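Local coordinates for protein cytidine deaminase (Burkholderia pseudomallei, PDB 3DMO) that catalyses the zinc-dependent hydrolytic deamination of cytidine and 2'-deoxycytidine to uridine and 2'-deoxyuridine, probably scavenging these nucleosides for UMP synthesis, at residues A25-P28 and Y29-F32. Residues are numbered along the deposited sequence; the frame is centred on the assembly and turned at random.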
# COMPACT_ATOMS: atom_id res chain seq x y z
N ALA A 25 -10.25 10.67 13.49
CA ALA A 25 -9.10 9.85 13.10
C ALA A 25 -8.83 8.70 14.07
O ALA A 25 -9.07 8.81 15.28
CB ALA A 25 -7.86 10.71 12.96
N TYR A 26 -8.37 7.59 13.53
CA TYR A 26 -7.87 6.48 14.33
C TYR A 26 -6.37 6.42 14.07
O TYR A 26 -5.92 5.81 13.09
CB TYR A 26 -8.57 5.17 13.96
CG TYR A 26 -8.05 3.95 14.69
CD1 TYR A 26 -8.26 3.77 16.06
CD2 TYR A 26 -7.34 2.96 13.99
CE1 TYR A 26 -7.76 2.63 16.72
CE2 TYR A 26 -6.85 1.83 14.64
CZ TYR A 26 -7.06 1.68 16.00
OH TYR A 26 -6.56 0.55 16.61
N ALA A 27 -5.60 7.09 14.93
CA ALA A 27 -4.15 7.17 14.79
C ALA A 27 -3.40 6.93 16.11
O ALA A 27 -2.62 7.79 16.54
CB ALA A 27 -3.74 8.51 14.16
N PRO A 28 -3.60 5.75 16.74
CA PRO A 28 -2.93 5.53 18.03
C PRO A 28 -1.44 5.22 17.88
O PRO A 28 -0.72 5.18 18.88
CB PRO A 28 -3.66 4.31 18.59
CG PRO A 28 -4.05 3.54 17.38
CD PRO A 28 -4.39 4.58 16.34
N TYR A 29 -0.96 5.01 16.65
CA TYR A 29 0.44 4.68 16.43
C TYR A 29 1.30 5.92 16.19
O TYR A 29 2.32 6.10 16.86
CB TYR A 29 0.61 3.64 15.32
CG TYR A 29 -0.22 2.40 15.59
CD1 TYR A 29 -1.47 2.24 15.00
CD2 TYR A 29 0.21 1.43 16.50
CE1 TYR A 29 -2.26 1.14 15.27
CE2 TYR A 29 -0.58 0.32 16.78
CZ TYR A 29 -1.81 0.18 16.17
OH TYR A 29 -2.61 -0.91 16.44
N SER A 30 0.89 6.77 15.25
CA SER A 30 1.59 8.03 14.99
C SER A 30 1.19 9.13 15.97
O SER A 30 1.97 10.06 16.22
CB SER A 30 1.33 8.51 13.56
OG SER A 30 -0.01 8.93 13.39
N ASN A 31 -0.03 9.03 16.49
CA ASN A 31 -0.68 10.12 17.22
C ASN A 31 -0.76 11.41 16.38
O ASN A 31 -0.78 12.52 16.92
CB ASN A 31 0.00 10.38 18.57
CG ASN A 31 -0.29 9.29 19.58
OD1 ASN A 31 -1.45 8.98 19.86
ND2 ASN A 31 0.76 8.68 20.11
N PHE A 32 -0.81 11.24 15.07
CA PHE A 32 -0.86 12.35 14.14
C PHE A 32 -2.17 12.27 13.37
O PHE A 32 -2.30 11.48 12.44
CB PHE A 32 0.34 12.28 13.19
CG PHE A 32 0.48 13.47 12.28
CD1 PHE A 32 1.06 14.66 12.74
CD2 PHE A 32 0.06 13.41 10.95
CE1 PHE A 32 1.20 15.76 11.90
CE2 PHE A 32 0.20 14.51 10.10
CZ PHE A 32 0.77 15.68 10.57
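A proline wedged between two tyrosine rings marks the alpha-turn at residues 27–31, beside the predicted substrate-binding residue Glu52, where Pro28 meets the ring of Tyr29. CG of Pro28 stands 4.1 Å from the centroid of the Tyr29 ring, over its face in a CH-pi contact, and comes within 3.7 Å of Tyr29 CE1. Pro28 also touches Tyr26, with CD 3.8 Å above the plane of that ring, over its centre. Proline suits this place because its rigid, polarised C-H groups lie well against aromatic faces; each tyrosine offers such a face and a phenol long enough to reach a partner beyond it. The two phenols end near one another, OH to OH 4.2 Å between Tyr26 and Tyr29, and both hydrogen-bond to Glu105 of a second subunit, bringing this corner to the interface.

The turn lies in the loop joining helix 11-22 to strand 34-40 of the deaminase fold. It is spanned by the weak bond from Asn31 N to Ala27 O, 2.9 Å and bent to 129°. Asn31 has positive phi (56°), a left-handed conformation that asparagine tolerates better than most residues with a side chain. Ser30 adds an ST turn: its short side chain, with OG between its own backbone N and carbonyl carbon (chi1 69°), lets OG accept from Phe32 N at 3.0 Å and also hydrogen-bond to Glu52 OE1, while Tyr29 N bonds to OE2 of the same carboxylate. The small methyl of Ala27, a buried residue, packs against the ST turn, CB 3.8 Å from Ser30 OG and 3.7 Å from Phe32 O, the carbonyl that accepts from Asn50 ND2.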